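Long-range contacts in monopolin complex subunit CSM1 (Candida glabrata, PDB 6MJC), which belongs to the monopolin complex and binds the kinetochore protein Dsn1, an interaction that probably recruits monopolin to kinetochores: residues Ile43-Val51 and Thr63-Arg74; Leu82-Leu90 and Phe104-Lys114. All blocks are in the same frame, centred on the assembly; numbering follows the deposited sequence.

Interaction 1 of 2, residues Ile43-Val51 and Thr63-Arg74; sequences IMDYKLGFV and TEVIYVPLLKQR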
# COMPACT_ATOMS: atom_id res chain seq x y z
N ILE A 43 -10.14 2.42 -10.00
CA ILE A 43 -9.12 3.08 -9.20
C ILE A 43 -9.21 2.58 -7.77
O ILE A 43 -10.30 2.54 -7.18
CB ILE A 43 -9.27 4.61 -9.23
CG1 ILE A 43 -8.92 5.15 -10.62
CG2 ILE A 43 -8.36 5.23 -8.18
CD1 ILE A 43 -9.12 6.65 -10.77
N MET A 44 -8.05 2.27 -7.20
CA MET A 44 -7.91 1.90 -5.80
C MET A 44 -6.94 2.85 -5.13
O MET A 44 -5.86 3.13 -5.66
CB MET A 44 -7.42 0.47 -5.70
CG MET A 44 -7.26 -0.03 -4.31
SD MET A 44 -8.90 -0.33 -3.57
CE MET A 44 -8.30 -0.64 -1.95
N ASP A 45 -7.37 3.40 -3.99
CA ASP A 45 -6.50 4.18 -3.14
C ASP A 45 -6.01 3.32 -2.00
O ASP A 45 -6.76 2.53 -1.40
CB ASP A 45 -7.20 5.44 -2.61
CG ASP A 45 -7.33 6.54 -3.64
OD1 ASP A 45 -6.37 7.31 -3.86
OD2 ASP A 45 -8.41 6.66 -4.22
N TYR A 46 -4.73 3.46 -1.69
CA TYR A 46 -4.14 2.73 -0.58
C TYR A 46 -2.92 3.48 -0.07
O TYR A 46 -2.35 4.33 -0.76
CB TYR A 46 -3.76 1.29 -0.97
CG TYR A 46 -2.79 1.13 -2.14
CD1 TYR A 46 -1.42 1.06 -1.90
CD2 TYR A 46 -3.23 1.02 -3.44
CE1 TYR A 46 -0.50 0.91 -2.97
CE2 TYR A 46 -2.32 0.87 -4.52
CZ TYR A 46 -0.97 0.80 -4.26
OH TYR A 46 -0.05 0.63 -5.29
N LYS A 47 -2.50 3.11 1.12
CA LYS A 47 -1.29 3.63 1.75
C LYS A 47 -0.31 2.48 1.87
O LYS A 47 -0.71 1.37 2.22
CB LYS A 47 -1.68 4.19 3.12
CG LYS A 47 -0.61 4.89 3.90
CD LYS A 47 -1.29 5.32 5.23
CE LYS A 47 -0.28 5.91 6.15
NZ LYS A 47 -0.93 6.20 7.43
N LEU A 48 0.96 2.72 1.52
CA LEU A 48 2.04 1.77 1.75
C LEU A 48 2.93 2.30 2.86
O LEU A 48 3.28 3.49 2.88
CB LEU A 48 2.89 1.55 0.50
CG LEU A 48 2.25 0.73 -0.62
CD1 LEU A 48 3.28 0.50 -1.65
CD2 LEU A 48 1.65 -0.58 -0.12
N GLY A 49 3.35 1.42 3.73
CA GLY A 49 4.37 1.72 4.70
C GLY A 49 5.59 0.84 4.54
O GLY A 49 5.46 -0.38 4.43
N PHE A 50 6.76 1.45 4.49
CA PHE A 50 8.03 0.74 4.47
C PHE A 50 8.64 0.92 5.86
O PHE A 50 9.18 1.99 6.17
CB PHE A 50 8.93 1.26 3.35
CG PHE A 50 8.40 0.96 1.96
CD1 PHE A 50 8.58 -0.27 1.37
CD2 PHE A 50 7.72 1.93 1.25
CE1 PHE A 50 8.08 -0.53 0.10
CE2 PHE A 50 7.24 1.67 -0.02
CZ PHE A 50 7.42 0.44 -0.59
N VAL A 51 8.63 -0.14 6.64
CA VAL A 51 8.85 -0.08 8.08
C VAL A 51 10.13 -0.81 8.40
O VAL A 51 10.33 -1.96 7.98
CB VAL A 51 7.64 -0.68 8.84
CG1 VAL A 51 7.96 -0.79 10.31
CG2 VAL A 51 6.45 0.15 8.61
N THR A 63 12.67 -5.30 8.10
CA THR A 63 11.99 -4.52 7.07
C THR A 63 10.76 -5.24 6.53
O THR A 63 10.84 -6.41 6.16
CB THR A 63 12.91 -4.21 5.89
OG1 THR A 63 12.17 -3.41 4.95
CG2 THR A 63 13.33 -5.48 5.20
N GLU A 64 9.66 -4.51 6.41
CA GLU A 64 8.42 -5.07 5.89
C GLU A 64 7.62 -3.98 5.19
O GLU A 64 7.82 -2.78 5.42
CB GLU A 64 7.57 -5.69 7.02
CG GLU A 64 6.89 -4.69 7.93
CD GLU A 64 6.05 -5.36 9.05
OE1 GLU A 64 5.69 -6.56 8.93
OE2 GLU A 64 5.76 -4.66 10.05
N VAL A 65 6.69 -4.40 4.34
CA VAL A 65 5.73 -3.48 3.73
C VAL A 65 4.37 -3.63 4.40
O VAL A 65 3.86 -4.74 4.59
CB VAL A 65 5.60 -3.71 2.22
CG1 VAL A 65 4.66 -2.66 1.64
CG2 VAL A 65 6.92 -3.62 1.48
N ILE A 66 3.77 -2.50 4.73
CA ILE A 66 2.40 -2.45 5.25
C ILE A 66 1.50 -1.87 4.15
O ILE A 66 1.75 -0.77 3.66
CB ILE A 66 2.28 -1.60 6.54
CG1 ILE A 66 3.26 -2.04 7.64
CG2 ILE A 66 0.78 -1.60 7.04
CD1 ILE A 66 3.16 -3.46 8.22
N TYR A 67 0.39 -2.55 3.87
CA TYR A 67 -0.59 -2.12 2.87
C TYR A 67 -1.89 -1.80 3.58
O TYR A 67 -2.40 -2.63 4.32
CB TYR A 67 -0.86 -3.21 1.81
CG TYR A 67 -2.17 -3.08 1.02
CD1 TYR A 67 -2.25 -2.30 -0.13
CD2 TYR A 67 -3.29 -3.79 1.38
CE1 TYR A 67 -3.43 -2.22 -0.85
CE2 TYR A 67 -4.49 -3.71 0.64
CZ TYR A 67 -4.55 -2.89 -0.44
OH TYR A 67 -5.68 -2.80 -1.21
N VAL A 68 -2.41 -0.60 3.36
CA VAL A 68 -3.64 -0.16 4.03
C VAL A 68 -4.65 0.26 2.96
O VAL A 68 -4.46 1.27 2.27
CB VAL A 68 -3.38 1.03 4.96
CG1 VAL A 68 -4.69 1.41 5.74
CG2 VAL A 68 -2.29 0.76 5.92
N PRO A 69 -5.73 -0.48 2.74
CA PRO A 69 -6.71 -0.03 1.75
C PRO A 69 -7.50 1.18 2.25
O PRO A 69 -7.91 1.22 3.40
CB PRO A 69 -7.60 -1.27 1.58
CG PRO A 69 -7.56 -1.97 2.88
CD PRO A 69 -6.15 -1.71 3.44
N LEU A 70 -7.69 2.17 1.39
CA LEU A 70 -8.42 3.39 1.75
C LEU A 70 -9.79 3.34 1.08
O LEU A 70 -10.00 3.82 -0.04
CB LEU A 70 -7.59 4.60 1.35
CG LEU A 70 -6.19 4.67 1.94
CD1 LEU A 70 -5.37 5.86 1.30
CD2 LEU A 70 -6.18 4.74 3.45
N LEU A 71 -10.73 2.72 1.77
CA LEU A 71 -12.05 2.50 1.21
C LEU A 71 -12.97 3.68 1.45
O LEU A 71 -13.91 3.88 0.69
CB LEU A 71 -12.66 1.21 1.78
CG LEU A 71 -11.71 -0.01 1.78
CD1 LEU A 71 -12.40 -1.23 2.33
CD2 LEU A 71 -11.18 -0.26 0.39
N LYS A 72 -12.72 4.50 2.47
CA LYS A 72 -13.58 5.63 2.75
C LYS A 72 -13.66 6.59 1.58
O LYS A 72 -14.68 7.28 1.41
CB LYS A 72 -13.01 6.35 3.97
CG LYS A 72 -13.55 5.85 5.29
CD LYS A 72 -12.81 6.54 6.42
CE LYS A 72 -13.66 6.64 7.67
NZ LYS A 72 -14.37 5.37 7.98
N GLN A 73 -12.61 6.61 0.76
CA GLN A 73 -12.50 7.52 -0.37
C GLN A 73 -13.34 7.09 -1.56
O GLN A 73 -13.42 7.85 -2.53
CB GLN A 73 -11.05 7.62 -0.87
CG GLN A 73 -10.06 8.26 0.04
CD GLN A 73 -8.71 8.42 -0.63
OE1 GLN A 73 -8.62 8.59 -1.85
NE2 GLN A 73 -7.65 8.35 0.15
N ARG A 74 -13.90 5.90 -1.53
CA ARG A 74 -14.72 5.37 -2.61
C ARG A 74 -16.19 5.68 -2.38
O ARG A 74 -16.64 5.79 -1.23
CB ARG A 74 -14.53 3.85 -2.73
CG ARG A 74 -13.10 3.37 -3.02
CD ARG A 74 -12.74 3.31 -4.52
NE ARG A 74 -12.70 4.62 -5.13
CZ ARG A 74 -11.68 5.46 -5.07
NH1 ARG A 74 -10.57 5.13 -4.39
NH2 ARG A 74 -11.74 6.63 -5.68
O HOH W 1 -9.85 2.61 -2.53
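Tyr-46 and Tyr-67 cross at about a right angle where strands 44-51 and 63-69 pair as an antiparallel beta hairpin. The Tyr-46 CB lies 3.5 Å from Tyr-67 CE1, CG then meets the same CE1, CD1 comes nearest Tyr-67 CD1, and the planes meet obliquely at 46°. Setting CG between the backbone N and the carbonyl carbon (chi1 58°) directs the Tyr-46 ring away from strand 63-69, and its OH bonds Gln-37. Tyr-67 OH, hydrogen-bonded to Leu-90 O, also meets the methyl CE of Met-44, which touches Pro-69 and Leu-71.

Three hydrogen-bonded pairs, Lys-47 with Val-68, Gly-49 with Ile-66 and Val-51 with Glu-64, bond in both directions; Gly-49 N reaches Ile-66 O at 2.7 Å. Farther along, Val-65 CG2 packs 3.6 Å from Phe-50 CE1.

Toward Arg-74, Leu-70 N hydrogen-bonds Asp-45 O, and Arg-74 NH1 donates a nearly straight hydrogen bond (N-H...O 173°), part of a salt bridge, to the anti lone pair of Asp-45 OD2 at 2.7 Å, in the guanidinium plane. A water joins Asp-45 N, Leu-70 O and Arg-74 NH1, and Glu-78 takes Arg-74 NE.

The hairpin is flanked by strands 30-37 and 94-96. Helix 5-13 covers Leu-48 and Phe-50 on one face; on the other, Val-51, Ile-66 and Val-68 pack against the bound peptide.

Interaction 2 of 2, residues Leu82-Leu90 and Phe104-Lys114; sequences LQKKLPDYL and FYIKMSKSLNK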
# COMPACT_ATOMS: atom_id res chain seq x y z
N LEU A 82 -15.14 -2.69 -7.26
CA LEU A 82 -13.83 -3.18 -6.87
C LEU A 82 -13.93 -4.55 -6.20
O LEU A 82 -13.05 -5.40 -6.39
CB LEU A 82 -13.15 -2.19 -5.91
CG LEU A 82 -12.69 -0.90 -6.58
CD1 LEU A 82 -12.24 0.12 -5.54
CD2 LEU A 82 -11.57 -1.18 -7.58
N GLN A 83 -14.98 -4.78 -5.41
CA GLN A 83 -15.10 -6.04 -4.69
C GLN A 83 -15.34 -7.22 -5.62
O GLN A 83 -15.03 -8.35 -5.24
CB GLN A 83 -16.22 -5.95 -3.66
CG GLN A 83 -15.74 -5.10 -2.49
CD GLN A 83 -16.70 -5.08 -1.36
OE1 GLN A 83 -17.82 -4.63 -1.50
NE2 GLN A 83 -16.26 -5.58 -0.21
N LYS A 84 -15.86 -6.97 -6.82
CA LYS A 84 -15.98 -8.04 -7.81
C LYS A 84 -14.62 -8.37 -8.39
O LYS A 84 -14.35 -9.53 -8.72
CB LYS A 84 -16.90 -7.63 -8.95
CG LYS A 84 -18.35 -7.45 -8.64
CD LYS A 84 -19.12 -7.05 -9.93
CE LYS A 84 -20.39 -6.26 -9.63
NZ LYS A 84 -21.04 -5.72 -10.86
N LYS A 85 -13.76 -7.37 -8.53
CA LYS A 85 -12.56 -7.52 -9.34
C LYS A 85 -11.38 -7.95 -8.50
O LYS A 85 -10.53 -8.71 -8.97
CB LYS A 85 -12.22 -6.21 -10.06
CG LYS A 85 -13.26 -5.77 -11.09
CD LYS A 85 -12.70 -4.83 -12.17
CE LYS A 85 -12.72 -3.38 -11.75
NZ LYS A 85 -12.32 -2.48 -12.88
N LEU A 86 -11.30 -7.44 -7.20
CA LEU A 86 -10.10 -7.74 -6.46
C LEU A 86 -10.32 -8.86 -5.45
O LEU A 86 -11.43 -9.05 -4.94
CB LEU A 86 -9.59 -6.51 -5.69
CG LEU A 86 -9.57 -5.14 -6.37
CD1 LEU A 86 -8.75 -4.20 -5.43
CD2 LEU A 86 -9.12 -5.02 -7.73
N PRO A 87 -9.24 -9.54 -5.06
CA PRO A 87 -9.35 -10.57 -4.04
C PRO A 87 -9.67 -9.98 -2.68
O PRO A 87 -9.37 -8.83 -2.38
CB PRO A 87 -7.97 -11.26 -4.06
CG PRO A 87 -7.06 -10.33 -4.80
CD PRO A 87 -7.90 -9.49 -5.70
N ASP A 88 -10.35 -10.79 -1.86
CA ASP A 88 -10.79 -10.33 -0.53
C ASP A 88 -9.65 -9.70 0.27
O ASP A 88 -9.85 -8.75 1.05
CB ASP A 88 -11.35 -11.49 0.30
CG ASP A 88 -12.68 -12.01 -0.20
OD1 ASP A 88 -13.25 -11.38 -1.11
OD2 ASP A 88 -13.17 -13.05 0.32
N TYR A 89 -8.44 -10.25 0.14
CA TYR A 89 -7.37 -9.75 1.02
C TYR A 89 -6.95 -8.33 0.71
O TYR A 89 -6.34 -7.67 1.58
CB TYR A 89 -6.18 -10.68 0.97
CG TYR A 89 -5.61 -10.97 -0.38
CD1 TYR A 89 -4.85 -10.04 -1.06
CD2 TYR A 89 -5.81 -12.21 -0.96
CE1 TYR A 89 -4.32 -10.33 -2.32
CE2 TYR A 89 -5.25 -12.52 -2.21
CZ TYR A 89 -4.53 -11.57 -2.88
OH TYR A 89 -4.03 -11.89 -4.12
N LEU A 90 -7.28 -7.83 -0.47
CA LEU A 90 -6.93 -6.45 -0.76
C LEU A 90 -7.91 -5.44 -0.15
O LEU A 90 -7.76 -4.25 -0.38
CB LEU A 90 -6.83 -6.23 -2.27
CG LEU A 90 -5.66 -6.91 -2.99
CD1 LEU A 90 -5.66 -6.56 -4.45
CD2 LEU A 90 -4.34 -6.47 -2.31
N PHE A 104 2.81 -7.89 -5.48
CA PHE A 104 1.69 -7.07 -5.03
C PHE A 104 1.27 -6.08 -6.11
O PHE A 104 0.09 -5.98 -6.45
CB PHE A 104 2.06 -6.29 -3.78
CG PHE A 104 1.15 -5.11 -3.52
CD1 PHE A 104 -0.05 -5.29 -2.87
CD2 PHE A 104 1.46 -3.84 -3.98
CE1 PHE A 104 -0.90 -4.22 -2.65
CE2 PHE A 104 0.61 -2.77 -3.76
CZ PHE A 104 -0.59 -2.96 -3.12
N TYR A 105 2.25 -5.39 -6.71
CA TYR A 105 1.93 -4.38 -7.71
C TYR A 105 1.31 -5.03 -8.94
O TYR A 105 0.35 -4.50 -9.51
CB TYR A 105 3.20 -3.60 -8.08
CG TYR A 105 3.04 -2.78 -9.35
CD1 TYR A 105 2.39 -1.54 -9.35
CD2 TYR A 105 3.54 -3.24 -10.53
CE1 TYR A 105 2.26 -0.81 -10.54
CE2 TYR A 105 3.44 -2.51 -11.73
CZ TYR A 105 2.79 -1.30 -11.71
OH TYR A 105 2.71 -0.62 -12.91
N ILE A 106 1.82 -6.17 -9.35
CA ILE A 106 1.27 -6.88 -10.50
C ILE A 106 -0.16 -7.33 -10.23
O ILE A 106 -1.04 -7.20 -11.08
CB ILE A 106 2.14 -8.07 -10.87
CG1 ILE A 106 3.51 -7.60 -11.36
CG2 ILE A 106 1.46 -8.92 -11.97
CD1 ILE A 106 4.51 -8.70 -11.60
N LYS A 107 -0.39 -7.95 -9.06
CA LYS A 107 -1.74 -8.40 -8.68
C LYS A 107 -2.72 -7.23 -8.67
O LYS A 107 -3.83 -7.32 -9.22
CB LYS A 107 -1.69 -9.05 -7.30
CG LYS A 107 -3.03 -9.48 -6.68
CD LYS A 107 -3.73 -10.50 -7.54
CE LYS A 107 -3.16 -11.88 -7.36
NZ LYS A 107 -4.06 -12.88 -8.02
N MET A 108 -2.32 -6.12 -8.06
CA MET A 108 -3.21 -4.96 -8.02
C MET A 108 -3.49 -4.45 -9.43
O MET A 108 -4.63 -4.14 -9.77
CB MET A 108 -2.62 -3.84 -7.16
CG MET A 108 -3.49 -2.59 -7.09
SD MET A 108 -4.96 -2.77 -6.10
CE MET A 108 -4.20 -2.75 -4.48
N SER A 109 -2.45 -4.36 -10.26
CA SER A 109 -2.62 -3.78 -11.57
C SER A 109 -3.51 -4.66 -12.43
O SER A 109 -4.41 -4.17 -13.12
CB SER A 109 -1.25 -3.57 -12.22
OG SER A 109 -1.40 -2.83 -13.41
N LYS A 110 -3.33 -5.97 -12.34
CA LYS A 110 -4.14 -6.87 -13.16
C LYS A 110 -5.57 -6.91 -12.66
O LYS A 110 -6.51 -6.98 -13.46
CB LYS A 110 -3.55 -8.27 -13.14
CG LYS A 110 -2.28 -8.42 -13.99
CD LYS A 110 -1.81 -9.88 -14.03
CE LYS A 110 -0.57 -10.03 -14.92
NZ LYS A 110 0.03 -11.40 -14.85
N SER A 111 -5.76 -6.90 -11.34
CA SER A 111 -7.10 -6.95 -10.78
C SER A 111 -7.90 -5.73 -11.20
O SER A 111 -9.07 -5.85 -11.58
CB SER A 111 -7.04 -7.06 -9.26
OG SER A 111 -6.31 -8.21 -8.86
N LEU A 112 -7.28 -4.55 -11.19
CA LEU A 112 -8.01 -3.35 -11.58
C LEU A 112 -8.37 -3.34 -13.06
O LEU A 112 -9.37 -2.72 -13.42
CB LEU A 112 -7.22 -2.07 -11.27
CG LEU A 112 -6.96 -1.84 -9.80
CD1 LEU A 112 -5.91 -0.76 -9.53
CD2 LEU A 112 -8.29 -1.44 -9.13
N ASN A 113 -7.58 -4.01 -13.92
CA ASN A 113 -7.83 -4.00 -15.36
C ASN A 113 -8.90 -5.00 -15.78
O ASN A 113 -9.53 -4.82 -16.82
CB ASN A 113 -6.55 -4.32 -16.14
CG ASN A 113 -5.68 -3.11 -16.36
OD1 ASN A 113 -6.16 -1.98 -16.32
ND2 ASN A 113 -4.39 -3.34 -16.60
N LYS A 114 -9.11 -6.05 -14.98
CA LYS A 114 -10.01 -7.14 -15.34
C LYS A 114 -11.20 -6.75 -16.20
O LYS A 114 -12.21 -6.27 -15.68
CB LYS A 114 -10.53 -7.81 -14.06
CG LYS A 114 -9.81 -9.06 -13.62
CD LYS A 114 -10.42 -9.64 -12.34
CE LYS A 114 -9.67 -10.88 -11.87
NZ LYS A 114 -10.36 -11.57 -10.74
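Helix 76-85 gives out after Lys-85, and Leu-86, the first residue beyond it, brings its CA within 5.3 Å of Ser-111 CA before the chain runs through Pro-87 into a short 3-10 segment, 88-90, beside helix 104-113. Leu-86 packs on helix 104-113 through both methyls: CD2 presses on Ser-111 CB at 3.3 Å, tighter than usual for carbons, and also meets Leu-112 CD2, while CD1 faces Met-108 SD. Leu-82 CD2 reaches the same Leu-112 methyl at 3.6 Å. Leu-90 divides its branches, CD1 to Met-108 CE and CD2 to Phe-104 CE1, both at 4.1 Å.

Ser-111 OG turns back to Lys-107 O (2.7 Å), which Ser-111 N grips from the opposite face of the carbonyl plane. At the C-terminal end of helix 76-85, Lys-85, bent at chi3 (-86°), lays CB and CD along Ser-111 O and carries NZ to Leu-112 O at 3.0 Å. In return, Lys-114 NZ gives a weak hydrogen bond to Lys-85 O, though Lys-114 is poorly ordered. Tyr-89 crosses Lys-107 at about a right angle, its OH against CE at 3.4 Å.

Inward, Leu-82, Met-108 and Leu-112 pack on Met-44 of strand 44-52, and Met-108 also touches Gln-37 of strand 30-37; Phe-104 and Tyr-89 touch the bound peptide.

In the fold
Interaction 1 comes first along the chain and is complete before the segments of interaction 2 begin; their centres lie about 13 Å apart. Interaction 1 pairs two inner strands of the five-stranded antiparallel sheet near the centre of the chain; interaction 2 brings the end of helix 76-85 and the turn after it onto the C-terminal helix 101-113. They meet directly: Tyr-67 OH probably hydrogen-bonds Leu-90 O at 2.7 Å, Tyr-67 CD1 packs on Phe-104 CE1, and Leu-82 CD1 reaches Arg-74 CD. The C-terminal helix thus shares a core with the sheet, and because both contacts touch the bound Dsn1 peptide, sheet and helix together contribute to its binding surface.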